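PDB 5V8S: flavoprotein from Thermotoga maritima, which probably works as an oxidoreductase in electron transfer, joining a di-iron site in a metallo-beta-lactamase-like domain to an FMN-binding flavodoxin-like domain. Local coordinates for residues Ile21-Val29 and Ala235-Lys245; Gly150-Met158 and Thr167-Ile175. The protein carries 1 engineered substitution. All blocks are in the same frame, centred on the assembly; numbering follows the deposited sequence.

Interaction 1: residues Ile21-Val29 and Ala235-Lys245. With FEO (mu-oxo-diiron), chain C.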
# COMPACT_ATOMS: atom_id res chain seq x y z
N ILE A 21 -37.31 17.25 3.64
CA ILE A 21 -37.52 16.06 2.83
C ILE A 21 -38.82 15.33 3.17
O ILE A 21 -39.27 14.50 2.37
CB ILE A 21 -36.32 15.09 2.90
CG1 ILE A 21 -35.92 14.80 4.36
CG2 ILE A 21 -35.13 15.66 2.11
CD1 ILE A 21 -34.95 13.64 4.51
N PHE A 22 -39.43 15.62 4.32
CA PHE A 22 -40.76 15.13 4.64
C PHE A 22 -41.53 16.25 5.31
O PHE A 22 -40.96 17.07 6.04
CB PHE A 22 -40.74 13.92 5.58
CG PHE A 22 -40.25 12.67 4.92
CD1 PHE A 22 -41.12 11.86 4.23
CD2 PHE A 22 -38.92 12.31 5.01
CE1 PHE A 22 -40.67 10.71 3.61
CE2 PHE A 22 -38.46 11.16 4.39
CZ PHE A 22 -39.33 10.35 3.70
N ASP A 23 -42.84 16.28 5.06
CA ASP A 23 -43.72 17.22 5.73
C ASP A 23 -44.39 16.61 6.95
O ASP A 23 -44.65 17.34 7.92
CB ASP A 23 -44.80 17.71 4.76
CG ASP A 23 -44.31 18.81 3.83
OD1 ASP A 23 -43.20 19.35 4.05
OD2 ASP A 23 -45.03 19.12 2.86
N ASP A 24 -44.68 15.31 6.92
CA ASP A 24 -45.38 14.65 8.02
C ASP A 24 -44.63 13.37 8.40
O ASP A 24 -44.80 12.34 7.73
CB ASP A 24 -46.82 14.30 7.67
CG ASP A 24 -47.61 13.83 8.89
OD1 ASP A 24 -47.00 13.69 9.97
OD2 ASP A 24 -48.83 13.60 8.76
N PRO A 25 -43.81 13.39 9.45
CA PRO A 25 -43.46 14.57 10.25
C PRO A 25 -42.48 15.47 9.50
O PRO A 25 -41.94 15.07 8.46
CB PRO A 25 -42.81 13.98 11.48
CG PRO A 25 -42.21 12.71 11.01
CD PRO A 25 -43.14 12.18 9.95
N GLU A 26 -42.26 16.66 10.03
CA GLU A 26 -41.38 17.64 9.40
C GLU A 26 -39.93 17.20 9.61
O GLU A 26 -39.44 17.23 10.74
CB GLU A 26 -41.66 19.00 10.04
CG GLU A 26 -41.05 20.19 9.34
CD GLU A 26 -41.34 21.51 10.06
OE1 GLU A 26 -42.31 21.59 10.84
OE2 GLU A 26 -40.59 22.49 9.84
N ILE A 27 -39.25 16.79 8.53
CA ILE A 27 -37.88 16.26 8.61
C ILE A 27 -37.02 17.02 7.62
O ILE A 27 -37.39 17.18 6.46
CB ILE A 27 -37.83 14.75 8.30
CG1 ILE A 27 -38.65 13.96 9.32
CG2 ILE A 27 -36.38 14.25 8.28
CD1 ILE A 27 -38.87 12.53 8.93
N TYR A 28 -35.85 17.47 8.09
CA TYR A 28 -34.83 18.11 7.27
C TYR A 28 -33.60 17.22 7.21
O TYR A 28 -33.25 16.56 8.20
CB TYR A 28 -34.40 19.45 7.89
CG TYR A 28 -35.51 20.47 7.94
CD1 TYR A 28 -36.46 20.41 8.95
CD2 TYR A 28 -35.61 21.47 6.99
CE1 TYR A 28 -37.49 21.33 9.00
CE2 TYR A 28 -36.64 22.39 7.04
CZ TYR A 28 -37.57 22.32 8.05
OH TYR A 28 -38.61 23.22 8.11
N VAL A 29 -32.94 17.23 6.06
CA VAL A 29 -31.57 16.71 5.96
C VAL A 29 -30.61 17.88 5.98
O VAL A 29 -30.88 18.94 5.39
CB VAL A 29 -31.36 15.84 4.70
CG1 VAL A 29 -31.60 16.66 3.43
CG2 VAL A 29 -29.96 15.20 4.71
N ALA A 235 -38.93 4.59 3.75
CA ALA A 235 -37.81 5.41 3.35
C ALA A 235 -36.62 5.01 4.19
O ALA A 235 -36.77 4.60 5.35
CB ALA A 235 -38.10 6.91 3.52
N LEU A 236 -35.44 5.07 3.58
CA LEU A 236 -34.18 4.82 4.27
C LEU A 236 -33.32 6.06 4.13
O LEU A 236 -33.02 6.49 3.01
CB LEU A 236 -33.48 3.58 3.71
CG LEU A 236 -32.26 3.11 4.51
CD1 LEU A 236 -32.13 1.61 4.39
CD2 LEU A 236 -30.97 3.77 4.06
N LEU A 237 -32.92 6.64 5.27
CA LEU A 237 -32.20 7.90 5.36
C LEU A 237 -30.85 7.59 6.02
O LEU A 237 -30.75 7.56 7.26
CB LEU A 237 -32.97 8.90 6.22
CG LEU A 237 -34.11 9.69 5.54
CD1 LEU A 237 -35.04 8.80 4.74
CD2 LEU A 237 -34.86 10.51 6.58
N PRO A 238 -29.82 7.33 5.23
CA PRO A 238 -28.51 6.96 5.80
C PRO A 238 -27.61 8.15 6.07
O PRO A 238 -27.92 9.29 5.69
CB PRO A 238 -27.89 6.10 4.70
CG PRO A 238 -28.39 6.79 3.44
CD PRO A 238 -29.79 7.35 3.76
N GLY A 239 -26.46 7.87 6.67
CA GLY A 239 -25.50 8.89 7.04
C GLY A 239 -24.55 9.31 5.95
O GLY A 239 -23.84 10.30 6.13
N HIS A 240 -24.51 8.57 4.85
CA HIS A 240 -23.62 8.87 3.74
C HIS A 240 -24.35 8.56 2.44
O HIS A 240 -24.94 7.50 2.32
CB HIS A 240 -22.36 8.00 3.77
CG HIS A 240 -21.62 8.02 5.08
ND1 HIS A 240 -20.97 9.13 5.56
CD2 HIS A 240 -21.45 7.05 6.00
CE1 HIS A 240 -20.42 8.84 6.73
NE2 HIS A 240 -20.69 7.58 7.01
N GLY A 241 -24.25 9.48 1.48
CA GLY A 241 -24.80 9.24 0.15
C GLY A 241 -26.28 9.59 0.02
O GLY A 241 -26.81 10.46 0.71
N LEU A 242 -26.94 8.89 -0.90
CA LEU A 242 -28.31 9.18 -1.26
C LEU A 242 -29.29 8.75 -0.18
O LEU A 242 -29.09 7.76 0.53
CB LEU A 242 -28.66 8.42 -2.53
CG LEU A 242 -28.13 8.94 -3.87
CD1 LEU A 242 -28.86 8.19 -4.97
CD2 LEU A 242 -28.31 10.46 -4.03
N ILE A 243 -30.40 9.48 -0.11
CA ILE A 243 -31.60 9.11 0.64
C ILE A 243 -32.50 8.32 -0.30
O ILE A 243 -32.57 8.63 -1.50
CB ILE A 243 -32.31 10.37 1.14
CG1 ILE A 243 -31.42 11.08 2.16
CG2 ILE A 243 -33.69 10.07 1.70
CD1 ILE A 243 -31.75 12.54 2.29
N TRP A 244 -33.19 7.32 0.23
CA TRP A 244 -34.05 6.45 -0.57
C TRP A 244 -35.49 6.63 -0.13
O TRP A 244 -35.92 6.08 0.89
CB TRP A 244 -33.58 5.00 -0.47
CG TRP A 244 -32.20 4.82 -1.02
CD1 TRP A 244 -31.02 5.24 -0.46
CD2 TRP A 244 -31.85 4.19 -2.26
NE1 TRP A 244 -29.97 4.90 -1.28
CE2 TRP A 244 -30.45 4.25 -2.39
CE3 TRP A 244 -32.58 3.56 -3.26
CZ2 TRP A 244 -29.78 3.71 -3.48
CZ3 TRP A 244 -31.92 3.04 -4.36
CH2 TRP A 244 -30.53 3.11 -4.46
N LYS A 245 -36.24 7.41 -0.91
CA LYS A 245 -37.66 7.65 -0.69
C LYS A 245 -38.55 6.92 -1.67
O LYS A 245 -39.70 6.60 -1.34
CB LYS A 245 -37.94 9.15 -0.77
CG LYS A 245 -37.46 9.93 0.44
CD LYS A 245 -37.44 11.45 0.20
CE LYS A 245 -38.82 12.02 -0.03
NZ LYS A 245 -38.76 13.51 -0.24
FE1 FEO C . -18.75 4.13 10.76
FE2 FEO C . -19.98 6.70 8.89
O FEO C . -19.09 5.94 10.35
O HOH W 1 -17.69 4.28 8.83
O HOH W 2 -18.74 5.34 7.55
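Lys245 and Phe22 lie alongside each other but point opposite ways, Lys245 CE standing over one face of the ring and Lys245 CG 3.8 Å from Phe22 CZ. A bend at chi3 (65°) turns the lysine end to the backbone, where Lys245 NZ donates to Ile21 O at 2.8 Å, in the carbonyl plane and on a lone pair. Lys245 NZ is 5.1 Å from the Phe22 centroid, so any cation-pi attraction is weak. Leu237 CD1 sits at the edge of that ring, and Ala235 CB approaches Phe22 CZ obliquely at 3.7 Å.

Four aliphatic side chains meet end on: Ile21 CD1 touches Leu237 CD2 at 3.8 Å and Ile243 CD1 at 4.0 Å, while Val29 CG2 comes tip to tip with Ile243 CD1. Ile21 and Phe22 both face Ile27 in a classic beta bulge, which probably helps both reach across.

Segment 235-245 also carries His240, whose NE2 binds an iron of the mu-oxo-diiron centre at 2.2 Å, with Asp101, Asp180 and the engineered Asp102 as further ligands; Ser51 O holds His240 ND1. The bond to Ile21 O fixes the lysine end; the rest is apolar packing, so the sheets are joined mainly by shape.

Interaction 2: residues Gly150-Met158 and Thr167-Ile175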
# COMPACT_ATOMS: atom_id res chain seq x y z
N GLY A 150 -42.29 13.84 21.20
CA GLY A 150 -43.01 14.77 20.33
C GLY A 150 -44.26 14.18 19.70
O GLY A 150 -44.61 14.57 18.57
N GLY A 151 -44.94 13.28 20.40
CA GLY A 151 -46.16 12.67 19.90
C GLY A 151 -45.97 11.51 18.95
O GLY A 151 -46.97 10.99 18.42
N LYS A 152 -44.72 11.09 18.69
CA LYS A 152 -44.44 9.99 17.78
C LYS A 152 -43.68 8.88 18.49
O LYS A 152 -42.96 9.12 19.46
CB LYS A 152 -43.59 10.48 16.59
CG LYS A 152 -44.23 11.66 15.84
CD LYS A 152 -45.49 11.24 15.11
CE LYS A 152 -46.01 12.36 14.24
NZ LYS A 152 -47.19 11.94 13.46
N LYS A 153 -43.83 7.67 17.97
CA LYS A 153 -43.13 6.50 18.48
C LYS A 153 -41.82 6.33 17.72
O LYS A 153 -41.81 6.11 16.51
CB LYS A 153 -44.03 5.29 18.25
CG LYS A 153 -43.48 3.96 18.71
CD LYS A 153 -44.45 2.83 18.34
CE LYS A 153 -45.84 2.99 18.98
NZ LYS A 153 -45.82 3.09 20.47
N PHE A 154 -40.69 6.44 18.43
CA PHE A 154 -39.38 6.12 17.89
C PHE A 154 -38.99 4.72 18.36
O PHE A 154 -39.03 4.44 19.56
CB PHE A 154 -38.34 7.10 18.43
CG PHE A 154 -38.40 8.47 17.79
CD1 PHE A 154 -39.39 9.37 18.11
CD2 PHE A 154 -37.43 8.86 16.85
CE1 PHE A 154 -39.44 10.62 17.53
CE2 PHE A 154 -37.47 10.12 16.28
CZ PHE A 154 -38.49 11.00 16.62
N LYS A 155 -38.62 3.84 17.44
CA LYS A 155 -38.27 2.47 17.77
C LYS A 155 -36.80 2.26 17.44
O LYS A 155 -36.36 2.60 16.35
CB LYS A 155 -39.13 1.50 16.97
CG LYS A 155 -38.89 0.03 17.30
CD LYS A 155 -39.85 -0.88 16.57
CE LYS A 155 -39.81 -2.29 17.13
NZ LYS A 155 -40.21 -2.33 18.58
N PHE A 156 -36.05 1.71 18.39
CA PHE A 156 -34.61 1.53 18.24
C PHE A 156 -34.30 0.06 18.05
O PHE A 156 -34.71 -0.78 18.86
CB PHE A 156 -33.87 2.13 19.44
CG PHE A 156 -34.16 3.58 19.62
CD1 PHE A 156 -33.49 4.51 18.87
CD2 PHE A 156 -35.19 3.99 20.44
CE1 PHE A 156 -33.79 5.85 18.98
CE2 PHE A 156 -35.49 5.33 20.56
CZ PHE A 156 -34.79 6.27 19.82
N VAL A 157 -33.58 -0.25 16.98
CA VAL A 157 -33.26 -1.62 16.63
C VAL A 157 -31.74 -1.74 16.60
O VAL A 157 -31.07 -1.08 15.79
CB VAL A 157 -33.86 -1.98 15.26
CG1 VAL A 157 -33.47 -3.39 14.88
CG2 VAL A 157 -35.39 -1.79 15.28
N MET A 158 -31.19 -2.59 17.46
CA MET A 158 -29.75 -2.80 17.47
C MET A 158 -29.34 -3.60 16.23
O MET A 158 -29.95 -4.62 15.91
CB MET A 158 -29.32 -3.55 18.73
CG MET A 158 -29.69 -2.88 20.04
SD MET A 158 -29.16 -1.16 20.21
CE MET A 158 -30.73 -0.30 20.07
N THR A 167 -23.66 0.02 16.82
CA THR A 167 -24.53 0.47 15.75
C THR A 167 -25.98 0.06 15.99
O THR A 167 -26.28 -1.07 16.38
CB THR A 167 -24.02 -0.03 14.39
OG1 THR A 167 -23.89 -1.45 14.38
CG2 THR A 167 -22.70 0.51 14.14
N MET A 168 -26.88 1.02 15.77
CA MET A 168 -28.31 0.80 15.81
C MET A 168 -28.95 1.62 14.70
O MET A 168 -28.31 2.47 14.08
CB MET A 168 -28.88 1.21 17.18
CG MET A 168 -28.81 2.68 17.46
SD MET A 168 -29.70 3.08 18.99
CE MET A 168 -29.70 4.86 18.90
N VAL A 169 -30.23 1.37 14.46
CA VAL A 169 -31.00 2.16 13.52
C VAL A 169 -32.25 2.64 14.25
O VAL A 169 -32.72 2.00 15.19
CB VAL A 169 -31.34 1.38 12.23
CG1 VAL A 169 -30.07 0.97 11.49
CG2 VAL A 169 -32.16 0.16 12.55
N THR A 170 -32.76 3.80 13.83
CA THR A 170 -33.92 4.43 14.44
C THR A 170 -35.07 4.40 13.44
O THR A 170 -34.93 4.85 12.30
CB THR A 170 -33.59 5.88 14.82
OG1 THR A 170 -32.56 5.90 15.81
CG2 THR A 170 -34.81 6.61 15.38
N TYR A 171 -36.20 3.84 13.86
CA TYR A 171 -37.38 3.66 13.02
C TYR A 171 -38.49 4.58 13.51
O TYR A 171 -38.88 4.50 14.67
CB TYR A 171 -37.83 2.21 13.13
CG TYR A 171 -39.06 1.86 12.33
CD1 TYR A 171 -38.96 1.59 10.98
CD2 TYR A 171 -40.32 1.76 12.93
CE1 TYR A 171 -40.07 1.25 10.23
CE2 TYR A 171 -41.44 1.42 12.18
CZ TYR A 171 -41.31 1.17 10.83
OH TYR A 171 -42.42 0.82 10.09
N LEU A 172 -38.98 5.44 12.62
CA LEU A 172 -40.01 6.42 12.94
C LEU A 172 -41.13 6.27 11.91
O LEU A 172 -41.06 6.87 10.83
CB LEU A 172 -39.42 7.82 12.87
CG LEU A 172 -40.41 8.95 13.12
CD1 LEU A 172 -41.03 8.87 14.51
CD2 LEU A 172 -39.73 10.28 12.89
N ASP A 173 -42.15 5.49 12.24
CA ASP A 173 -43.34 5.33 11.39
C ASP A 173 -42.99 5.04 9.93
O ASP A 173 -43.54 5.63 9.00
CB ASP A 173 -44.23 6.57 11.46
CG ASP A 173 -44.88 6.75 12.81
OD1 ASP A 173 -44.98 5.78 13.59
OD2 ASP A 173 -45.31 7.89 13.08
N GLY A 174 -42.08 4.10 9.72
CA GLY A 174 -41.73 3.68 8.38
C GLY A 174 -40.48 4.32 7.83
O GLY A 174 -39.94 3.86 6.82
N ILE A 175 -40.00 5.37 8.49
CA ILE A 175 -38.79 6.07 8.06
C ILE A 175 -37.63 5.55 8.90
O ILE A 175 -37.68 5.62 10.13
CB ILE A 175 -38.95 7.58 8.21
CG1 ILE A 175 -40.13 8.06 7.36
CG2 ILE A 175 -37.66 8.31 7.85
CD1 ILE A 175 -40.48 9.52 7.57
O HOH W 3 -45.85 7.09 15.93
O HOH W 4 -42.23 4.09 14.97
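Leu172 CD1 sits over the centre of the Phe154 ring, 3.8 Å from the centroid and 10° off the ring normal, a CH-pi contact. Thr170 CG2 meets the same ring in plane at its edge, 3.8 Å from Phe154 CD2. Farther along this face Phe156 lies beside Thr170 and Met168, all pointing the same way; Met168 CE is 3.8 Å from Phe156 CD1, and its sulfur makes an oblique Met-aromatic contact. Met158, bent at chi2 (-53°) and chi3 (108°), folds its methyl CE back to 3.7 Å from Met168 SD. Val157 and Val169 pack on the other face, where Lys155 CB meets the edge of the Tyr171 ring.

Behind these side chains is an antiparallel hairpin. Lys155 pairs with Tyr171 and Val157 with Val169 through four nearly straight N-H...O bonds; the straightest, Val157 N to Val169 O, is 3.0 Å long. At the Asp173 end, one water links Lys153 N to Asp173 OD1 and another bridges Lys153 O and Asp173 N.

Outward, Ile94 of strand 92-94 covers the aromatic and methionine face. Glu146 pairs with both Lys153 and Lys155, Lys155 NZ also bonds Gly144 O, and Lys232 O takes the Tyr171 hydroxyl. One face of the hairpin is thus a largely apolar layer inside the metallo-beta-lactamase-like domain, with Thr170 OG1 satisfied by Asn96, and Glu146 probably neutralises Lys153 and Lys155 in part.

From the N terminus, strand 16-22 turns at residues 23-25 into strand 26-34, which give interaction 1 its first half. The chain then builds the rest of the seven-stranded sheet before entering the five-stranded one, where interaction 2 closes a short loop of eight residues between 150-158 and 167-175. Only later does it reach strand 235-238 and the residues after it, completing interaction 1 across 205 intervening residues, so interaction 2 is nested inside. The two meet where Ile175 packs against Ile27 and Leu237, and Pro25 against Leu172. Interaction 2 joins neighbouring strands within one sheet; interaction 1 ties that sheet's edge strand to the other sheet.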